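Local coordinates for protein putative cathepsin d (Ixodes ricinus, PDB 5N7Q) that probably cleaves proteins as an aspartic endopeptidase of the pepsin-like A1 family and binds the inhibitor pepstatin A, at residues K277-R282 / G320-I325; D202-V207 / V270-S275; S65-A70 / S89-R94; A98-Q103 / D142-Q147. All coordinates share one frame; numbering follows the deposited sequence.

Overall arrangement
The four contacts follow one another along the chain, and none nests in or crosses another. Contact 3 closes the hairpin of strands 69-79 and 82-95 near its open end. Contact 4 follows at once and brings helix 140-146 back onto strand 98-101. The two touch through backbone pairing of D91 with Q103 and C93 with V100, and both lie in the N-terminal lobe. Much later, in the C-terminal lobe, contact 2 joins strand 198-206 to strand 270-274. Contact 1 then links the next strand, 277-281, to strand 322-327 of the interdomain sheet. These two also touch, through F279 with F272 and the salt bridge of E278 with K205. Contacts 2 and 3 have centres about 45 Å apart.

Contact 1. Residues K277-R282 / G320-I325; sequences KEFSLR and GPYYTI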
loop_
_atom_site.group_PDB
_atom_site.type_symbol
_atom_site.label_atom_id
_atom_site.label_comp_id
_atom_site.label_asym_id
_atom_site.label_seq_id
_atom_site.Cartn_x
_atom_site.Cartn_y
_atom_site.Cartn_z
ATOM N N LYS A 277 6.894 5.354 21.194
ATOM C CA LYS A 277 6.475 6.690 20.783
ATOM C C LYS A 277 5.031 6.657 20.293
ATOM O O LYS A 277 4.592 5.700 19.635
ATOM C CB LYS A 277 7.385 7.225 19.692
ATOM C CG LYS A 277 7.009 8.628 19.268
ATOM C CD LYS A 277 8.050 9.285 18.394
ATOM C CE LYS A 277 7.586 10.658 17.963
ATOM N NZ LYS A 277 7.625 11.661 19.063
ATOM N N GLU A 278 4.311 7.734 20.576
ATOM C CA GLU A 278 2.916 7.856 20.147
ATOM C C GLU A 278 2.810 8.431 18.749
ATOM O O GLU A 278 3.394 9.471 18.448
ATOM C CB GLU A 278 2.128 8.723 21.119
ATOM C CG GLU A 278 1.937 8.016 22.457
ATOM C CD GLU A 278 0.923 8.666 23.382
ATOM O OE1 GLU A 278 0.318 9.698 23.027
ATOM O OE2 GLU A 278 0.743 8.110 24.482
ATOM N N PHE A 279 2.001 7.774 17.929
ATOM C CA PHE A 279 1.679 8.224 16.578
ATOM C C PHE A 279 0.155 8.444 16.545
ATOM O O PHE A 279 -0.616 7.493 16.436
ATOM C CB PHE A 279 2.147 7.172 15.557
ATOM C CG PHE A 279 3.640 7.040 15.510
ATOM C CD1 PHE A 279 4.390 7.845 14.680
ATOM C CD2 PHE A 279 4.278 6.148 16.352
ATOM C CE1 PHE A 279 5.772 7.762 14.684
ATOM C CE2 PHE A 279 5.657 6.052 16.361
ATOM C CZ PHE A 279 6.399 6.863 15.516
ATOM N N SER A 280 -0.223 9.709 16.635
ATOM C CA SER A 280 -1.626 10.142 16.761
ATOM C C SER A 280 -2.256 10.369 15.386
ATOM O O SER A 280 -1.609 10.848 14.455
ATOM C CB SER A 280 -1.646 11.425 17.598
ATOM O OG SER A 280 -2.974 11.829 17.892
ATOM N N LEU A 281 -3.530 10.000 15.275
ATOM C CA LEU A 281 -4.341 10.281 14.109
ATOM C C LEU A 281 -5.546 11.097 14.570
ATOM O O LEU A 281 -6.285 10.649 15.426
ATOM C CB LEU A 281 -4.835 8.968 13.495
ATOM C CG LEU A 281 -3.729 8.016 13.058
ATOM C CD1 LEU A 281 -4.337 6.681 12.700
ATOM C CD2 LEU A 281 -3.010 8.581 11.844
ATOM N N ARG A 282 -5.721 12.273 13.982
ATOM C CA ARG A 282 -6.925 13.084 14.184
ATOM C C ARG A 282 -8.038 12.525 13.348
ATOM O O ARG A 282 -7.798 11.793 12.367
ATOM C CB ARG A 282 -6.639 14.512 13.723
ATOM C CG ARG A 282 -5.492 15.203 14.458
ATOM C CD ARG A 282 -4.979 16.428 13.690
ATOM N NE ARG A 282 -6.048 17.331 13.308
ATOM C CZ ARG A 282 -6.087 18.131 12.233
ATOM N NH1 ARG A 282 -5.079 18.204 11.363
ATOM N NH2 ARG A 282 -7.172 18.869 12.032
ATOM N N GLY A 320 0.054 8.251 5.262
ATOM C CA GLY A 320 0.018 9.662 4.854
ATOM C C GLY A 320 0.589 10.620 5.881
ATOM O O GLY A 320 1.510 11.392 5.587
ATOM N N PRO A 321 0.037 10.618 7.104
ATOM C CA PRO A 321 0.568 11.557 8.124
ATOM C C PRO A 321 1.965 11.176 8.635
ATOM O O PRO A 321 2.648 12.019 9.226
ATOM C CB PRO A 321 -0.501 11.521 9.251
ATOM C CG PRO A 321 -1.302 10.303 8.989
ATOM C CD PRO A 321 -1.277 10.078 7.505
ATOM N N TYR A 322 2.366 9.925 8.407
ATOM C CA TYR A 322 3.695 9.449 8.802
ATOM C C TYR A 322 4.468 8.964 7.588
ATOM O O TYR A 322 4.155 7.938 7.003
ATOM C CB TYR A 322 3.579 8.412 9.922
ATOM C CG TYR A 322 2.904 9.069 11.124
ATOM C CD1 TYR A 322 3.566 10.038 11.851
ATOM C CD2 TYR A 322 1.571 8.844 11.435
ATOM C CE1 TYR A 322 2.954 10.722 12.872
ATOM C CE2 TYR A 322 0.945 9.518 12.457
ATOM C CZ TYR A 322 1.641 10.477 13.159
ATOM O OH TYR A 322 1.014 11.141 14.203
ATOM N N TYR A 323 5.446 9.765 7.175
ATOM C CA TYR A 323 6.422 9.389 6.158
ATOM C C TYR A 323 7.129 8.095 6.596
ATOM O O TYR A 323 7.476 7.955 7.770
ATOM C CB TYR A 323 7.426 10.512 6.042
ATOM C CG TYR A 323 8.434 10.408 4.925
ATOM C CD1 TYR A 323 8.024 10.378 3.585
ATOM C CD2 TYR A 323 9.791 10.387 5.179
ATOM C CE1 TYR A 323 8.935 10.306 2.553
ATOM C CE2 TYR A 323 10.711 10.313 4.156
ATOM C CZ TYR A 323 10.300 10.295 2.839
ATOM O OH TYR A 323 11.217 10.249 1.824
ATOM N N THR A 324 7.291 7.146 5.669
ATOM C CA THR A 324 7.680 5.809 6.056
ATOM C C THR A 324 8.874 5.379 5.242
ATOM O O THR A 324 8.912 5.523 4.025
ATOM C CB THR A 324 6.550 4.811 5.899
ATOM O OG1 THR A 324 5.414 5.273 6.645
ATOM C CG2 THR A 324 6.908 3.464 6.447
ATOM N N ILE A 325 9.850 4.842 5.952
ATOM C CA ILE A 325 11.111 4.340 5.408
ATOM C C ILE A 325 11.091 2.817 5.517
ATOM O O ILE A 325 10.932 2.269 6.603
ATOM C CB ILE A 325 12.329 4.867 6.187
ATOM C CG1 ILE A 325 12.457 6.407 6.101
ATOM C CG2 ILE A 325 13.600 4.278 5.610
ATOM C CD1 ILE A 325 11.499 7.181 6.983
#
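Y322 reaches across to strand 277-281, and its side chain carries most of the contact. Its CB already points toward the other segment. CG stands anti to the carbonyl carbon (chi1 -60°), which sends the ring out toward the strand. On one face, F279 CD1 lies 3.7 Å from Y322 CD1, displaced toward the rim. The F279 ring meets that face with its edge, in a T-shaped stack with planes at 89° and centroids 5.2 Å apart. F279 CB adds a CH-pi contact over the Y322 ring, 4.3 Å from its centroid. Further out, Y322 CE2 lies 4.1 Å from L281 CD2, which comes at the ring edge. At the tip, Y322 OH donates to S280 O over 2.7 Å. The bond lies in the carbonyl plane and uses a lone pair of S280 O. It ties the phenol end to the strand backbone and should limit tilting of the ring. The L281 side chain also crosses P321 at about a right angle, with L281 CD2 3.7 Å from P321 CG. Y322 also meets the ring of F318, from helix 316-319, with the planes well short of perpendicular. Along its own strand, T324 OG1 donates to Y322 O from above the carbonyl plane. The two strands are not paired with each other. Strand 277-281 pairs with 270-274, while strand 322-327 lies between strands 155-160 and 332-337. Such side-chain packing of a C-terminal-lobe hairpin against the interdomain sheet belongs to the bilobal pepsin-like fold.

Contact 2. Residues D202-V207 / V270-S275; sequences DGVKSV and VTFTIS
The F272 ring carries V204 on one face. V204 CG1 sits 4.0 Å above the ring plane, offset toward the rim, and makes a CH-pi contact. V204 CG2 lies 3.5 Å from F272 CE2. The two side chains run side by side; with CG1 anti to the backbone N (chi1 178°), both V204 methyls can touch the ring. The D202 side chain crosses that of T273 at about a right angle, with D202 OD2 3.7 Å from T273 CG2. That oxygen is bonded to G276 N. A water links D202 OD1, weakly, to S275 N.

The backbones pair antiparallel. K205 and T271 exchange two bonds: K205 N to T271 O at 2.9 Å and T271 N to K205 O at 2.8 Å. At the other end, D202 N donates to T273 O at 2.9 Å and T273 N donates to G203 O at 2.9 Å. D202 and G203 thus both face T273, a classic beta bulge. K205 lies alongside T271, and its NZ forms a salt bridge with E278.

Strand 270-274 is flanked by strand 198-206 and by strand 277-281, which pairs through F272 with F279. Strand 215-217 bonds to V204, and helix 237-247 meets S206.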
loop_
_atom_site.group_PDB
_atom_site.type_symbol
_atom_site.label_atom_id
_atom_site.label_comp_id
_atom_site.label_asym_id
_atom_site.label_seq_id
_atom_site.Cartn_x
_atom_site.Cartn_y
_atom_site.Cartn_z
ATOM N N ASP A 202 3.025 -1.536 20.354
ATOM C CA ASP A 202 2.892 -1.566 21.815
ATOM C C ASP A 202 1.466 -1.377 22.291
ATOM O O ASP A 202 1.138 -1.917 23.341
ATOM C CB ASP A 202 3.737 -0.483 22.472
ATOM C CG ASP A 202 5.223 -0.595 22.154
ATOM O OD1 ASP A 202 5.719 -1.689 21.841
ATOM O OD2 ASP A 202 5.903 0.452 22.196
ATOM N N GLY A 203 0.677 -0.553 21.596
ATOM C CA GLY A 203 -0.719 -0.323 21.973
ATOM C C GLY A 203 -1.455 0.555 20.997
ATOM O O GLY A 203 -0.851 1.166 20.115
ATOM N N VAL A 204 -2.774 0.591 21.151
ATOM C CA VAL A 204 -3.655 1.418 20.329
ATOM C C VAL A 204 -4.660 2.004 21.308
ATOM O O VAL A 204 -5.146 1.270 22.179
ATOM C CB VAL A 204 -4.382 0.575 19.256
ATOM C CG1 VAL A 204 -5.339 1.434 18.431
ATOM C CG2 VAL A 204 -3.399 -0.121 18.331
ATOM N N LYS A 205 -4.931 3.293 21.238
ATOM C CA LYS A 205 -5.880 3.887 22.195
ATOM C C LYS A 205 -6.605 5.064 21.622
ATOM O O LYS A 205 -6.147 5.678 20.655
ATOM C CB LYS A 205 -5.158 4.321 23.468
ATOM C CG LYS A 205 -4.174 5.462 23.289
ATOM C CD LYS A 205 -3.498 5.845 24.597
ATOM C CE LYS A 205 -2.373 6.844 24.339
ATOM N NZ LYS A 205 -1.585 7.172 25.556
ATOM N N SER A 206 -7.737 5.387 22.244
ATOM C CA SER A 206 -8.447 6.623 21.966
ATOM C C SER A 206 -8.917 7.170 23.292
ATOM O O SER A 206 -9.436 6.408 24.119
ATOM C CB SER A 206 -9.639 6.360 21.058
ATOM O OG SER A 206 -10.185 7.606 20.650
ATOM N N VAL A 207 -8.701 8.455 23.514
ATOM C CA VAL A 207 -9.011 9.095 24.789
ATOM C C VAL A 207 -9.871 10.301 24.459
ATOM O O VAL A 207 -9.374 11.329 24.015
ATOM C CB VAL A 207 -7.721 9.524 25.515
ATOM C CG1 VAL A 207 -8.042 10.044 26.913
ATOM C CG2 VAL A 207 -6.723 8.376 25.566
ATOM N N VAL A 270 -7.049 8.940 17.625
ATOM C CA VAL A 270 -6.685 7.538 17.850
ATOM C C VAL A 270 -5.170 7.427 17.717
ATOM O O VAL A 270 -4.591 7.954 16.780
ATOM C CB VAL A 270 -7.399 6.607 16.864
ATOM C CG1 VAL A 270 -6.966 5.163 17.000
ATOM C CG2 VAL A 270 -8.916 6.681 17.051
ATOM N N THR A 271 -4.532 6.753 18.670
ATOM C CA THR A 271 -3.066 6.766 18.783
ATOM C C THR A 271 -2.487 5.363 18.763
ATOM O O THR A 271 -2.947 4.486 19.507
ATOM C CB THR A 271 -2.665 7.481 20.069
ATOM O OG1 THR A 271 -3.212 8.802 20.070
ATOM C CG2 THR A 271 -1.133 7.546 20.227
ATOM N N PHE A 272 -1.443 5.160 17.944
ATOM C CA PHE A 272 -0.668 3.913 17.859
ATOM C C PHE A 272 0.675 4.161 18.497
ATOM O O PHE A 272 1.329 5.162 18.201
ATOM C CB PHE A 272 -0.460 3.486 16.396
ATOM C CG PHE A 272 -1.703 2.972 15.756
ATOM C CD1 PHE A 272 -2.690 3.871 15.347
ATOM C CD2 PHE A 272 -1.920 1.608 15.585
ATOM C CE1 PHE A 272 -3.872 3.401 14.795
ATOM C CE2 PHE A 272 -3.101 1.142 15.037
ATOM C CZ PHE A 272 -4.074 2.035 14.648
ATOM N N THR A 273 1.050 3.307 19.441
ATOM C CA THR A 273 2.335 3.431 20.118
ATOM C C THR A 273 3.277 2.404 19.509
ATOM O O THR A 273 3.010 1.209 19.535
ATOM C CB THR A 273 2.210 3.242 21.633
ATOM O OG1 THR A 273 1.371 4.285 22.165
ATOM C CG2 THR A 273 3.614 3.336 22.286
ATOM N N ILE A 274 4.394 2.882 18.959
ATOM C CA ILE A 274 5.341 2.045 18.240
ATOM C C ILE A 274 6.727 2.444 18.701
ATOM O O ILE A 274 7.052 3.624 18.715
ATOM C CB ILE A 274 5.231 2.246 16.697
ATOM C CG1 ILE A 274 3.764 2.093 16.230
ATOM C CG2 ILE A 274 6.184 1.302 15.989
ATOM C CD1 ILE A 274 3.547 2.481 14.769
ATOM N N SER A 275 7.511 1.467 19.132
ATOM C CA SER A 275 8.835 1.730 19.734
ATOM C C SER A 275 8.772 2.769 20.868
ATOM O O SER A 275 9.674 3.585 21.036
ATOM C CB SER A 275 9.861 2.104 18.653
ATOM O OG SER A 275 10.091 0.993 17.781
HETATM O O HOH W 1 6.674 -1.259 19.042
#

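Contact 3. Residues S65-A70 / S89-R94; sequences SSTYEA and SKDVCR
S65 and T67 approach the carboxylate of D91 with their hydroxyls and bond one to each oxygen. S65 OG donates to D91 OD2 at 2.6 Å, and T67 OG1 donates to D91 OD1, also at 2.6 Å. Each D91 oxygen accepts on its syn lone pair, the side of the other oxygen. The T67 side chain crosses D91 at about a right angle. Its OG1 lies between the backbone N and the carbonyl carbon (chi1 47°), which turns it to the carboxylate. V92 N gives D91 OD1 a second donor at 2.7 Å, from the anti side and 22° out of the carboxylate plane. With Y60 OH also bonded to D91 OD2, the rotation of this buried carboxylate is fixed, and the donors should favour its charged form. S65 and T67 stand in a type I turn that ends at Y68. T26 also bonds to both of their hydroxyls.

Past the turn, the chain enters strand 69-79, which pairs with strand 82-95. In pepsin-like proteases this hairpin forms the flap over the cleft, and the contact lies at its open end. E69 and K90 exchange backbone bonds, each 2.9 Å: E69 N to K90 O and K90 N to E69 O. Their side chains cross, with E69 OE2 3.7 Å from K90 CE. The charged ends do not meet directly; a water bridges E69 OE1 and K90 NZ. The Y68 ring turns its edge to S89, placing Y68 CE1 3.9 Å from S89 CB. S89 OG is bonded to E107.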
loop_
_atom_site.group_PDB
_atom_site.type_symbol
_atom_site.label_atom_id
_atom_site.label_comp_id
_atom_site.label_asym_id
_atom_site.label_seq_id
_atom_site.Cartn_x
_atom_site.Cartn_y
_atom_site.Cartn_z
ATOM N N SER A 65 8.501 -6.193 -28.035
ATOM C CA SER A 65 9.672 -5.927 -27.214
ATOM C C SER A 65 10.860 -6.822 -27.574
ATOM O O SER A 65 10.788 -8.036 -27.441
ATOM C CB SER A 65 9.343 -6.114 -25.721
ATOM O OG SER A 65 10.522 -5.916 -24.970
ATOM N N SER A 66 11.975 -6.211 -27.948
ATOM C CA SER A 66 13.182 -6.951 -28.300
ATOM C C SER A 66 13.945 -7.501 -27.102
ATOM O O SER A 66 14.877 -8.273 -27.279
ATOM C CB SER A 66 14.098 -6.067 -29.137
ATOM O OG SER A 66 14.518 -4.926 -28.435
ATOM N N THR A 67 13.582 -7.083 -25.887
ATOM C CA THR A 67 14.186 -7.577 -24.663
ATOM C C THR A 67 13.316 -8.585 -23.893
ATOM O O THR A 67 13.744 -9.124 -22.862
ATOM C CB THR A 67 14.605 -6.402 -23.754
ATOM O OG1 THR A 67 13.537 -5.469 -23.674
ATOM C CG2 THR A 67 15.873 -5.721 -24.329
ATOM N N TYR A 68 12.108 -8.862 -24.410
ATOM C CA TYR A 68 11.244 -9.888 -23.847
ATOM C C TYR A 68 11.875 -11.268 -23.847
ATOM O O TYR A 68 12.503 -11.668 -24.849
ATOM C CB TYR A 68 9.937 -9.931 -24.620
ATOM C CG TYR A 68 9.201 -11.253 -24.619
ATOM C CD1 TYR A 68 8.509 -11.708 -23.490
ATOM C CD2 TYR A 68 9.198 -12.054 -25.773
ATOM C CE1 TYR A 68 7.838 -12.921 -23.500
ATOM C CE2 TYR A 68 8.530 -13.252 -25.791
ATOM C CZ TYR A 68 7.845 -13.681 -24.667
ATOM O OH TYR A 68 7.190 -14.893 -24.691
ATOM N N GLU A 69 11.712 -11.978 -22.733
ATOM C CA GLU A 69 12.059 -13.378 -22.642
ATOM C C GLU A 69 10.886 -14.134 -22.087
ATOM O O GLU A 69 10.289 -13.741 -21.071
ATOM C CB GLU A 69 13.280 -13.586 -21.735
ATOM C CG GLU A 69 14.547 -12.908 -22.218
ATOM C CD GLU A 69 15.626 -13.009 -21.166
ATOM O OE1 GLU A 69 16.331 -14.034 -21.159
ATOM O OE2 GLU A 69 15.745 -12.088 -20.331
ATOM N N ALA A 70 10.529 -15.232 -22.741
ATOM C CA ALA A 70 9.440 -16.080 -22.303
ATOM C C ALA A 70 9.747 -16.792 -20.996
ATOM O O ALA A 70 10.913 -17.061 -20.669
ATOM C CB ALA A 70 9.142 -17.110 -23.392
ATOM N N SER A 89 6.265 -13.667 -17.654
ATOM C CA SER A 89 7.240 -13.286 -18.697
ATOM C C SER A 89 8.341 -12.483 -18.026
ATOM O O SER A 89 8.282 -12.230 -16.824
ATOM C CB SER A 89 6.552 -12.470 -19.803
ATOM O OG SER A 89 5.600 -13.286 -20.489
ATOM N N LYS A 90 9.371 -12.127 -18.780
ATOM C CA LYS A 90 10.486 -11.344 -18.241
ATOM C C LYS A 90 10.868 -10.266 -19.222
ATOM O O LYS A 90 10.894 -10.498 -20.437
ATOM C CB LYS A 90 11.656 -12.308 -17.988
ATOM C CG LYS A 90 12.920 -11.766 -17.331
ATOM C CD LYS A 90 13.754 -12.894 -16.671
ATOM C CE LYS A 90 14.152 -14.000 -17.650
ATOM N NZ LYS A 90 15.143 -14.975 -17.071
ATOM N N ASP A 91 11.161 -9.064 -18.734
ATOM C CA ASP A 91 11.540 -7.962 -19.619
ATOM C C ASP A 91 12.211 -6.884 -18.776
ATOM O O ASP A 91 12.274 -6.993 -17.537
ATOM C CB ASP A 91 10.309 -7.412 -20.381
ATOM C CG ASP A 91 10.651 -6.891 -21.761
ATOM O OD1 ASP A 91 11.806 -6.435 -21.944
ATOM O OD2 ASP A 91 9.775 -6.887 -22.645
ATOM N N VAL A 92 12.719 -5.871 -19.448
ATOM C CA VAL A 92 13.231 -4.665 -18.802
ATOM C C VAL A 92 12.075 -3.901 -18.157
ATOM O O VAL A 92 11.041 -3.736 -18.782
ATOM C CB VAL A 92 13.916 -3.754 -19.849
ATOM C CG1 VAL A 92 14.299 -2.403 -19.242
ATOM C CG2 VAL A 92 15.148 -4.438 -20.440
ATOM N N CYS A 93 12.268 -3.418 -16.921
ATOM C CA CYS A 93 11.289 -2.593 -16.188
ATOM C C CYS A 93 11.977 -1.286 -15.806
ATOM O O CYS A 93 13.091 -1.307 -15.272
ATOM C CB CYS A 93 10.833 -3.308 -14.915
ATOM S SG CYS A 93 9.684 -2.356 -13.870
ATOM N N ARG A 94 11.347 -0.165 -16.140
ATOM C CA ARG A 94 11.903 1.155 -15.842
ATOM C C ARG A 94 11.049 1.912 -14.852
ATOM O O ARG A 94 9.833 2.026 -15.012
ATOM C CB ARG A 94 12.030 1.998 -17.117
ATOM C CG ARG A 94 12.917 1.353 -18.149
ATOM C CD ARG A 94 13.065 2.230 -19.373
ATOM N NE ARG A 94 13.623 1.483 -20.483
ATOM C CZ ARG A 94 12.959 0.566 -21.191
ATOM N NH1 ARG A 94 11.678 0.253 -20.927
ATOM N NH2 ARG A 94 13.581 -0.031 -22.205
HETATM O O HOH W 2 17.727 -14.850 -19.104
#

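Contact 4. Residues A98-Q103 / D142-Q147; sequences AKVSGQ and DNMMKQ
N143 fills the tightly packed part, where its amide meets the corner between S101 and Q103. N143 ND2 donates to Q103 OE1 at 3.0 Å, from above the Q103 carbonyl plane and not on a lone pair. Q103 bends at chi2 (59°), which brings OE1 round to N143; the two amide planes stand 72° apart. Weak bonds run from N143 ND2 to S101 O at 3.0 Å and to G102 O. The bond to Q103 is the firm one of the three; together they probably favour one amide rotation of the buried N143. Q103 NE2 is bonded to V138 O. Next to the amide, V100 CG1 lies 3.7 Å from N143 CB, and V100 CG2 meets M144 CG at 3.7 Å. M144 CE reaches on to A98 CB at 4.0 Å, and Y6 of strand 6-13 touches both residues.

In the pepsin-like fold this is the N-terminal lobe. Residues 142-146 of the helix run at 95° to strand 98-101. The strand pairs with 82-95, then turns a corner at G102.

The outer side is more open to solvent, though Q147 still bonds well there. Just past the helix, it stretches along S101 and takes both backbone groups. S101 N donates to Q147 OE1 at 3.1 Å, on a lone pair, and Q147 NE2 donates to S101 O at 2.9 Å. Q147 NE2 also bonds weakly to N143 OD1, joining the two amides. S101 CB also packs against Q147 OE1. The CB of the exposed K99 points away from the helix.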
loop_
_atom_site.group_PDB
_atom_site.type_symbol
_atom_site.label_atom_id
_atom_site.label_comp_id
_atom_site.label_asym_id
_atom_site.label_seq_id
_atom_site.Cartn_x
_atom_site.Cartn_y
_atom_site.Cartn_z
ATOM N N ALA A 98 15.897 4.497 -13.607
ATOM C CA ALA A 98 16.373 3.160 -13.283
ATOM C C ALA A 98 15.937 2.194 -14.377
ATOM O O ALA A 98 14.767 2.174 -14.724
ATOM C CB ALA A 98 15.840 2.686 -11.944
ATOM N N LYS A 99 16.886 1.413 -14.869
ATOM C CA LYS A 99 16.640 0.367 -15.875
ATOM C C LYS A 99 16.899 -0.973 -15.223
ATOM O O LYS A 99 18.048 -1.352 -14.995
ATOM C CB LYS A 99 17.567 0.522 -17.077
ATOM C CG LYS A 99 17.584 1.902 -17.688
ATOM C CD LYS A 99 16.542 2.087 -18.766
ATOM C CE LYS A 99 16.787 3.368 -19.553
ATOM N NZ LYS A 99 16.400 3.233 -20.984
ATOM N N VAL A 100 15.830 -1.681 -14.929
ATOM C CA VAL A 100 15.904 -2.920 -14.163
ATOM C C VAL A 100 15.802 -4.047 -15.175
ATOM O O VAL A 100 14.716 -4.377 -15.647
ATOM C CB VAL A 100 14.761 -3.031 -13.129
ATOM C CG1 VAL A 100 14.969 -4.271 -12.255
ATOM C CG2 VAL A 100 14.676 -1.756 -12.298
ATOM N N SER A 101 16.950 -4.610 -15.518
ATOM C CA SER A 101 17.014 -5.724 -16.473
ATOM C C SER A 101 16.418 -7.044 -15.953
ATOM O O SER A 101 16.432 -7.340 -14.739
ATOM C CB SER A 101 18.463 -5.966 -16.913
ATOM O OG SER A 101 18.985 -4.828 -17.597
ATOM N N GLY A 102 15.898 -7.849 -16.875
ATOM C CA GLY A 102 15.502 -9.214 -16.544
ATOM C C GLY A 102 14.480 -9.316 -15.428
ATOM O O GLY A 102 14.626 -10.141 -14.521
ATOM N N GLN A 103 13.439 -8.489 -15.507
ATOM C CA GLN A 103 12.435 -8.409 -14.455
ATOM C C GLN A 103 11.227 -9.315 -14.757
ATOM O O GLN A 103 10.510 -9.086 -15.735
ATOM C CB GLN A 103 11.962 -6.963 -14.253
ATOM C CG GLN A 103 10.865 -6.804 -13.203
ATOM C CD GLN A 103 11.312 -7.296 -11.838
ATOM O OE1 GLN A 103 12.396 -6.923 -11.397
ATOM N NE2 GLN A 103 10.522 -8.157 -11.203
ATOM N N ASP A 142 14.095 -6.019 -5.117
ATOM C CA ASP A 142 15.172 -6.985 -4.975
ATOM C C ASP A 142 16.098 -7.040 -6.191
ATOM O O ASP A 142 17.327 -7.167 -6.070
ATOM C CB ASP A 142 14.559 -8.359 -4.755
ATOM C CG ASP A 142 14.126 -8.555 -3.330
ATOM O OD1 ASP A 142 13.134 -7.913 -2.930
ATOM O OD2 ASP A 142 14.806 -9.298 -2.604
ATOM N N ASN A 143 15.492 -6.941 -7.369
ATOM C CA ASN A 143 16.251 -6.912 -8.628
ATOM C C ASN A 143 17.099 -5.622 -8.744
ATOM O O ASN A 143 18.267 -5.677 -9.148
ATOM C CB ASN A 143 15.284 -7.055 -9.805
ATOM C CG ASN A 143 15.884 -7.786 -10.983
ATOM O OD1 ASN A 143 16.978 -8.358 -10.897
ATOM N ND2 ASN A 143 15.174 -7.765 -12.098
ATOM N N MET A 144 16.547 -4.486 -8.322
ATOM C CA MET A 144 17.307 -3.241 -8.215
ATOM C C MET A 144 18.512 -3.423 -7.302
ATOM O O MET A 144 19.634 -3.021 -7.665
ATOM C CB MET A 144 16.421 -2.111 -7.703
ATOM C CG MET A 144 15.376 -1.683 -8.712
ATOM S SD MET A 144 14.192 -0.497 -8.060
ATOM C CE MET A 144 15.020 1.043 -8.411
ATOM N N MET A 145 18.313 -4.023 -6.136
ATOM C CA MET A 145 19.426 -4.266 -5.214
ATOM C C MET A 145 20.480 -5.187 -5.811
ATOM O O MET A 145 21.680 -4.908 -5.719
ATOM C CB MET A 145 18.936 -4.858 -3.899
ATOM C CG MET A 145 18.134 -3.876 -3.063
ATOM S SD MET A 145 17.870 -4.493 -1.394
ATOM C CE MET A 145 17.028 -6.022 -1.768
ATOM N N LYS A 146 20.034 -6.273 -6.429
ATOM C CA LYS A 146 20.966 -7.216 -7.094
ATOM C C LYS A 146 21.823 -6.528 -8.155
ATOM O O LYS A 146 23.022 -6.806 -8.273
ATOM C CB LYS A 146 20.183 -8.355 -7.740
ATOM C CG LYS A 146 19.767 -9.457 -6.796
ATOM C CD LYS A 146 18.897 -10.489 -7.504
ATOM C CE LYS A 146 18.435 -11.638 -6.602
ATOM N NZ LYS A 146 17.809 -11.225 -5.302
ATOM N N GLN A 147 21.217 -5.593 -8.889
ATOM C CA GLN A 147 21.909 -4.849 -9.942
ATOM C C GLN A 147 22.679 -3.612 -9.425
ATOM O O GLN A 147 23.219 -2.842 -10.229
ATOM C CB GLN A 147 20.903 -4.475 -11.039
ATOM C CG GLN A 147 20.341 -5.730 -11.697
ATOM C CD GLN A 147 19.220 -5.479 -12.685
ATOM O OE1 GLN A 147 19.272 -4.545 -13.468
ATOM N NE2 GLN A 147 18.228 -6.371 -12.702
#